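Local coordinates for protein 3-hydroxy-3-methylglutaryl-CoA lyase (Acinetobacter baumannii, PDB 6NDS) that is a lyase by name, of the HMGL-like family with a TIM-barrel fold, and in this dimeric model holds a zinc ion and coenzyme A, at residues A[114-119]-A[157-162]; A[186-191]-A[249-254]. One frame throughout, in Å; residues are numbered along the deposited sequence.

Contact 1 of 2, residues A[114-119]-A[157-162]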
ATOM      1  N   SER A 114      -9.851   8.480 -21.893  1.00 25.15           N
ATOM      2  CA  SER A 114     -11.285   8.243 -21.903  1.00 23.89           C
ATOM      3  C   SER A 114     -11.993   9.485 -22.428  1.00 23.42           C
ATOM      4  O   SER A 114     -11.841  10.567 -21.851  1.00 25.10           O
ATOM      5  CB  SER A 114     -11.770   7.925 -20.491  1.00 27.69           C
ATOM      6  OG  SER A 114     -13.167   8.148 -20.380  1.00 29.16           O
ATOM      7  N   GLN A 115     -12.750   9.332 -23.518  1.00 26.59           N
ATOM      8  CA  GLN A 115     -13.534  10.461 -24.014  1.00 27.12           C
ATOM      9  C   GLN A 115     -14.499  10.965 -22.947  1.00 31.10           C
ATOM     10  O   GLN A 115     -14.678  12.177 -22.788  1.00 27.72           O
ATOM     11  CB  GLN A 115     -14.302  10.068 -25.271  1.00 27.81           C
ATOM     12  CG  GLN A 115     -14.938  11.258 -25.971  1.00 29.47           C
ATOM     13  CD  GLN A 115     -13.952  12.019 -26.831  1.00 31.63           C
ATOM     14  OE1 GLN A 115     -13.080  12.721 -26.325  1.00 32.10           O
ATOM     15  NE2 GLN A 115     -14.085  11.876 -28.145  1.00 34.33           N
ATOM     16  N   THR A 116     -15.142  10.047 -22.215  1.00 27.43           N
ATOM     17  CA  THR A 116     -16.104  10.463 -21.196  1.00 28.85           C
ATOM     18  C   THR A 116     -15.426  11.274 -20.102  1.00 27.48           C
ATOM     19  O   THR A 116     -15.939  12.313 -19.668  1.00 30.23           O
ATOM     20  CB  THR A 116     -16.800   9.248 -20.582  1.00 33.23           C
ATOM     21  OG1 THR A 116     -17.477   8.505 -21.599  1.00 31.04           O
ATOM     22  CG2 THR A 116     -17.798   9.700 -19.526  1.00 30.60           C
ATOM     23  N   HIS A 117     -14.267  10.807 -19.629  1.00 24.92           N
ATOM     24  CA  HIS A 117     -13.561  11.546 -18.594  1.00 23.96           C
ATOM     25  C   HIS A 117     -13.034  12.881 -19.115  1.00 26.13           C
ATOM     26  O   HIS A 117     -13.038  13.877 -18.385  1.00 27.15           O
ATOM     27  CB  HIS A 117     -12.421  10.696 -18.029  1.00 24.34           C
ATOM     28  CG  HIS A 117     -11.773  11.290 -16.821  1.00 29.67           C
ATOM     29  ND1 HIS A 117     -10.627  12.052 -16.893  1.00 27.47           N
ATOM     30  CD2 HIS A 117     -12.109  11.235 -15.511  1.00 31.50           C
ATOM     31  CE1 HIS A 117     -10.288  12.447 -15.678  1.00 30.06           C
ATOM     32  NE2 HIS A 117     -11.167  11.960 -14.822  1.00 30.68           N
ATOM     33  N   ASN A 118     -12.559  12.926 -20.364  1.00 25.00           N
ATOM     34  CA  ASN A 118     -12.091  14.202 -20.899  1.00 24.64           C
ATOM     35  C   ASN A 118     -13.228  15.213 -20.979  1.00 27.09           C
ATOM     36  O   ASN A 118     -13.039  16.399 -20.678  1.00 27.45           O
ATOM     37  CB  ASN A 118     -11.451  14.013 -22.277  1.00 26.92           C
ATOM     38  CG  ASN A 118     -10.369  15.047 -22.550  1.00 23.50           C
ATOM     39  OD1 ASN A 118      -9.331  15.067 -21.880  1.00 27.01           O
ATOM     40  ND2 ASN A 118     -10.614  15.924 -23.516  1.00 23.91           N
ATOM     41  N   LEU A 119     -14.414  14.767 -21.386  1.00 27.70           N
ATOM     42  CA  LEU A 119     -15.566  15.667 -21.405  1.00 29.59           C
ATOM     43  C   LEU A 119     -15.959  16.095 -19.993  1.00 33.48           C
ATOM     44  O   LEU A 119     -16.281  17.265 -19.762  1.00 32.31           O
ATOM     45  CB  LEU A 119     -16.740  14.999 -22.117  1.00 28.51           C
ATOM     46  CG  LEU A 119     -16.619  14.857 -23.636  1.00 30.62           C
ATOM     47  CD1 LEU A 119     -17.631  13.850 -24.164  1.00 29.41           C
ATOM     48  CD2 LEU A 119     -16.811  16.217 -24.311  1.00 34.07           C
ATOM     49  N   PRO A 157     -13.011   5.632 -14.462  1.00 25.85           N
ATOM     50  CA  PRO A 157     -14.127   5.391 -13.531  1.00 25.62           C
ATOM     51  C   PRO A 157     -15.496   5.418 -14.199  1.00 25.19           C
ATOM     52  O   PRO A 157     -16.472   4.944 -13.598  1.00 27.92           O
ATOM     53  CB  PRO A 157     -13.986   6.533 -12.511  1.00 26.93           C
ATOM     54  CG  PRO A 157     -13.305   7.636 -13.291  1.00 27.11           C
ATOM     55  CD  PRO A 157     -12.340   6.922 -14.214  1.00 25.22           C
ATOM     56  N   PHE A 158     -15.609   5.970 -15.411  1.00 24.84           N
ATOM     57  CA  PHE A 158     -16.864   5.979 -16.151  1.00 27.86           C
ATOM     58  C   PHE A 158     -16.954   4.843 -17.159  1.00 27.20           C
ATOM     59  O   PHE A 158     -17.966   4.139 -17.221  1.00 32.87           O
ATOM     60  CB  PHE A 158     -17.048   7.306 -16.899  1.00 27.38           C
ATOM     61  CG  PHE A 158     -17.060   8.513 -16.017  1.00 28.46           C
ATOM     62  CD1 PHE A 158     -18.122   8.746 -15.156  1.00 36.53           C
ATOM     63  CD2 PHE A 158     -16.029   9.442 -16.081  1.00 29.37           C
ATOM     64  CE1 PHE A 158     -18.152   9.879 -14.355  1.00 42.05           C
ATOM     65  CE2 PHE A 158     -16.047  10.580 -15.276  1.00 28.96           C
ATOM     66  CZ  PHE A 158     -17.112  10.796 -14.417  1.00 39.22           C
ATOM     67  N   GLU A 159     -15.908   4.671 -17.970  1.00 30.77           N
ATOM     68  CA  GLU A 159     -15.937   3.748 -19.096  1.00 33.16           C
ATOM     69  C   GLU A 159     -15.406   2.366 -18.745  1.00 28.82           C
ATOM     70  O   GLU A 159     -15.733   1.394 -19.440  1.00 30.87           O
ATOM     71  CB  GLU A 159     -15.128   4.328 -20.267  1.00 32.26           C
ATOM     72  CG  GLU A 159     -15.716   5.628 -20.837  1.00 34.92           C
ATOM     73  CD  GLU A 159     -15.031   6.102 -22.117  1.00 35.34           C
ATOM     74  OE1 GLU A 159     -14.058   5.448 -22.558  1.00 37.56           O
ATOM     75  OE2 GLU A 159     -15.466   7.133 -22.684  1.00 30.92           O
ATOM     76  N   GLY A 160     -14.624   2.252 -17.690  1.00 30.01           N
ATOM     77  CA  GLY A 160     -14.021   0.972 -17.327  1.00 29.60           C
ATOM     78  C   GLY A 160     -12.697   0.761 -18.055  1.00 26.95           C
ATOM     79  O   GLY A 160     -11.777   1.571 -17.910  1.00 28.15           O
ATOM     80  N   LYS A 161     -12.609  -0.323 -18.832  1.00 29.72           N
ATOM     81  CA  LYS A 161     -11.370  -0.635 -19.535  1.00 29.38           C
ATOM     82  C   LYS A 161     -11.070   0.421 -20.592  1.00 25.99           C
ATOM     83  O   LYS A 161     -11.976   0.938 -21.248  1.00 31.20           O
ATOM     84  CB  LYS A 161     -11.454  -2.011 -20.195  1.00 38.58           C
ATOM     85  CG  LYS A 161     -11.654  -3.173 -19.236  1.00 45.59           C
ATOM     86  CD  LYS A 161     -10.353  -3.615 -18.594  1.00 54.51           C
ATOM     87  CE  LYS A 161     -10.436  -5.076 -18.168  1.00 59.68           C
ATOM     88  NZ  LYS A 161      -9.293  -5.483 -17.305  1.00 63.63           N
ATOM     89  N   ILE A 162      -9.786   0.723 -20.756  1.00 26.78           N
ATOM     90  CA  ILE A 162      -9.310   1.721 -21.707  1.00 25.37           C
ATOM     91  C   ILE A 162      -8.349   1.045 -22.677  1.00 26.48           C
ATOM     92  O   ILE A 162      -7.401   0.373 -22.253  1.00 28.23           O
ATOM     93  CB  ILE A 162      -8.629   2.896 -20.983  1.00 31.12           C
ATOM     94  CG1 ILE A 162      -9.672   3.744 -20.239  1.00 26.91           C
ATOM     95  CG2 ILE A 162      -7.753   3.722 -21.947  1.00 29.08           C
ATOM     96  CD1 ILE A 162     -10.649   4.473 -21.149  1.00 29.91           C
TER
HETATM   97  O   HOH W   1     -12.951   6.804 -24.745  1.00 28.70           O
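The F158 ring meets H117 and T116 obliquely, its CE2 lying 4.0 Å from H117 CD2, while the F158 and H117 side chains run across each other at about a right angle. P157 CG borders the imidazole on the same CD2 atom, again obliquely, and S112 OG takes part in a hydrogen bond with H117 ND1. The contact joins two elements of a TIM barrel: the start of helix 115-122, just after strand 106-112, and the loop that follows strand 145-151. T116 CG2 sits 3.6 Å from F158 CB, placed there by a chi1 of -59° that sends the methyl anti to the backbone N and leaves OG1 for E159. The third flat group, the E159 carboxylate, reaches the first turn of the helix through OE2. This oxygen accepts from T116 OG1 (2.7 Å) through the anti lone pair and from T116 N (3.0 Å), which approaches from 45° out of the carboxylate plane. A water extends the grip, accepting from Q115 N and donating to E159 OE1. S114 is the N-cap, its OG accepting from H117 N at 3.0 Å, and its CB rests 3.7 Å from I162 CD1.

Contact 2 of 2, residues A[186-191]-A[249-254]; sequences DTTGMA and PFAPGA
A251 CB is the methyl on which the contact centres: T188 CG2 lies 3.6 Å from it and T187 CG2 4.0 Å. A254 CB adds a looser approach, 4.3 Å from T188 CG2, with the CA atoms of T188 and A254 5.0 Å apart. The T188 methyl reaches this spot because chi1 of 61° sets CG2 anti to the carbonyl carbon. Two turns carry these groups: a type I turn from D186 to G189 presents both threonines, and a type II turn from A251 to A254, closed by A254 N donating to A251 O, turns the A251 methyl to them, with the A254 methyl alongside. In the barrel these loops follow strands 182-186 and 237-240, which strand 212-216 separates, and zinc lies about 5 Å from the T187 side chain. T187 OG1 accepts from T152 N and also bonds a citric acid molecule, probably from the crystallisation liquor. Farther out, the D186 carboxylate ties down the chain beyond its turn: OD1 accepts from M190 N (2.8 Å) by its syn lone pair, and OD2 is met by A191 N (2.9 Å) from 39° above the plane. D186 also shares backbone bonding with H215, a zinc ligand.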
ATOM      1  N   ASP A 186      -2.558   7.134 -13.691  1.00 17.03           N
ATOM      2  CA  ASP A 186      -3.616   6.236 -13.200  1.00 16.71           C
ATOM      3  C   ASP A 186      -4.539   7.041 -12.285  1.00 19.07           C
ATOM      4  O   ASP A 186      -4.458   6.995 -11.053  1.00 19.65           O
ATOM      5  CB  ASP A 186      -2.997   5.053 -12.467  1.00 18.11           C
ATOM      6  CG  ASP A 186      -4.026   4.056 -12.012  1.00 23.37           C
ATOM      7  OD1 ASP A 186      -5.161   4.116 -12.517  1.00 22.33           O
ATOM      8  OD2 ASP A 186      -3.703   3.213 -11.149  1.00 22.24           O
ATOM      9  N   THR A 187      -5.468   7.754 -12.923  1.00 17.11           N
ATOM     10  CA  THR A 187      -6.240   8.809 -12.269  1.00 19.37           C
ATOM     11  C   THR A 187      -7.068   8.307 -11.090  1.00 23.60           C
ATOM     12  O   THR A 187      -7.177   8.997 -10.067  1.00 23.59           O
ATOM     13  CB  THR A 187      -7.139   9.462 -13.311  1.00 22.94           C
ATOM     14  OG1 THR A 187      -6.331   9.844 -14.426  1.00 23.41           O
ATOM     15  CG2 THR A 187      -7.845  10.694 -12.731  1.00 24.00           C
ATOM     16  N   THR A 188      -7.702   7.137 -11.213  1.00 23.14           N
ATOM     17  CA  THR A 188      -8.481   6.620 -10.090  1.00 22.64           C
ATOM     18  C   THR A 188      -7.949   5.285  -9.583  1.00 22.59           C
ATOM     19  O   THR A 188      -8.712   4.472  -9.053  1.00 22.44           O
ATOM     20  CB  THR A 188      -9.962   6.489 -10.436  1.00 29.08           C
ATOM     21  OG1 THR A 188     -10.125   5.577 -11.527  1.00 25.54           O
ATOM     22  CG2 THR A 188     -10.544   7.847 -10.796  1.00 28.18           C
ATOM     23  N   GLY A 189      -6.645   5.058  -9.710  1.00 20.60           N
ATOM     24  CA  GLY A 189      -6.027   3.923  -9.050  1.00 19.94           C
ATOM     25  C   GLY A 189      -6.569   2.589  -9.515  1.00 20.36           C
ATOM     26  O   GLY A 189      -6.906   1.722  -8.700  1.00 22.24           O
ATOM     27  N   MET A 190      -6.666   2.418 -10.832  1.00 18.32           N
ATOM     28  CA  MET A 190      -7.175   1.191 -11.423  1.00 17.78           C
ATOM     29  C   MET A 190      -6.078   0.256 -11.924  1.00 16.73           C
ATOM     30  O   MET A 190      -6.392  -0.877 -12.322  1.00 22.50           O
ATOM     31  CB  MET A 190      -8.136   1.537 -12.565  1.00 22.42           C
ATOM     32  CG  MET A 190      -9.394   2.273 -12.049  1.00 18.95           C
ATOM     33  SD  MET A 190     -10.484   2.826 -13.364  1.00 25.37           S
ATOM     34  CE  MET A 190     -11.239   1.292 -13.887  1.00 24.15           C
ATOM     35  N   ALA A 191      -4.814   0.680 -11.899  1.00 18.32           N
ATOM     36  CA  ALA A 191      -3.732  -0.108 -12.491  1.00 18.43           C
ATOM     37  C   ALA A 191      -3.318  -1.289 -11.610  1.00 19.51           C
ATOM     38  O   ALA A 191      -3.462  -1.265 -10.384  1.00 18.38           O
ATOM     39  CB  ALA A 191      -2.503   0.770 -12.746  1.00 18.19           C
ATOM     40  N   PRO A 249     -11.383  16.146  -8.534  1.00 66.17           N
ATOM     41  CA  PRO A 249     -12.794  16.303  -8.142  1.00 68.75           C
ATOM     42  C   PRO A 249     -13.779  15.838  -9.198  1.00 62.90           C
ATOM     43  O   PRO A 249     -14.948  15.611  -8.864  1.00 63.02           O
ATOM     44  CB  PRO A 249     -12.927  17.814  -7.891  1.00 72.97           C
ATOM     45  CG  PRO A 249     -11.511  18.316  -7.739  1.00 74.33           C
ATOM     46  CD  PRO A 249     -10.686  17.439  -8.626  1.00 72.03           C
ATOM     47  N   PHE A 250     -13.355  15.687 -10.450  1.00 55.83           N
ATOM     48  CA  PHE A 250     -14.247  15.289 -11.531  1.00 57.61           C
ATOM     49  C   PHE A 250     -14.067  13.833 -11.944  1.00 55.61           C
ATOM     50  O   PHE A 250     -14.749  13.371 -12.864  1.00 54.01           O
ATOM     51  CB  PHE A 250     -14.054  16.226 -12.731  1.00 53.03           C
ATOM     52  CG  PHE A 250     -14.317  17.670 -12.402  1.00 54.65           C
ATOM     53  CD1 PHE A 250     -15.614  18.118 -12.198  1.00 53.83           C
ATOM     54  CD2 PHE A 250     -13.273  18.572 -12.263  1.00 55.82           C
ATOM     55  CE1 PHE A 250     -15.867  19.444 -11.879  1.00 59.95           C
ATOM     56  CE2 PHE A 250     -13.524  19.903 -11.944  1.00 48.85           C
ATOM     57  CZ  PHE A 250     -14.818  20.334 -11.750  1.00 54.55           C
ATOM     58  N   ALA A 251     -13.172  13.099 -11.277  1.00 55.66           N
ATOM     59  CA  ALA A 251     -13.107  11.652 -11.409  1.00 48.03           C
ATOM     60  C   ALA A 251     -13.744  11.037 -10.171  1.00 54.02           C
ATOM     61  O   ALA A 251     -13.136  11.080  -9.089  1.00 52.46           O
ATOM     62  CB  ALA A 251     -11.658  11.188 -11.564  1.00 32.19           C
ATOM     63  N   PRO A 252     -14.950  10.469 -10.266  1.00 56.08           N
ATOM     64  CA  PRO A 252     -15.693  10.098  -9.053  1.00 55.48           C
ATOM     65  C   PRO A 252     -14.943   9.069  -8.222  1.00 58.74           C
ATOM     66  O   PRO A 252     -14.386   8.102  -8.747  1.00 57.70           O
ATOM     67  CB  PRO A 252     -17.006   9.521  -9.601  1.00 58.22           C
ATOM     68  CG  PRO A 252     -17.084   9.989 -11.018  1.00 58.81           C
ATOM     69  CD  PRO A 252     -15.667  10.084 -11.489  1.00 56.55           C
ATOM     70  N   GLY A 253     -14.935   9.289  -6.908  1.00 60.16           N
ATOM     71  CA  GLY A 253     -14.223   8.407  -6.006  1.00 56.37           C
ATOM     72  C   GLY A 253     -12.716   8.480  -6.089  1.00 58.34           C
ATOM     73  O   GLY A 253     -12.038   7.604  -5.542  1.00 48.74           O
ATOM     74  N   ALA A 254     -12.166   9.486  -6.765  1.00 52.84           N
ATOM     75  CA  ALA A 254     -10.720   9.636  -6.798  1.00 47.32           C
ATOM     76  C   ALA A 254     -10.189   9.873  -5.390  1.00 44.50           C
ATOM     77  O   ALA A 254     -10.893  10.393  -4.515  1.00 44.66           O
ATOM     78  CB  ALA A 254     -10.313  10.788  -7.719  1.00 52.49           C
TER

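Contact 1 joins a helix start to a loop after a strand, contact 2 two such loops, all in the one barrel, with centres about 10 Å apart. Contact 1, about 19 Å from the chain's centre and partly buried, combines ring packing with a carboxylate bonded to a helix start and a bridging water. Contact 2, about 13 Å from that centre, is buried and has T187 about 5 Å from the zinc; its segments meet through methyl groups, and its hydrogen bonds stay within each segment or run to other partners. They touch directly: F158 CZ packs 3.3 Å from P252 CD, H117 NE2 3.4 Å from A251 CB, and P157 CG 3.7 Å from T188 CG2. H310 of the second subunit packs on both P157 and P252.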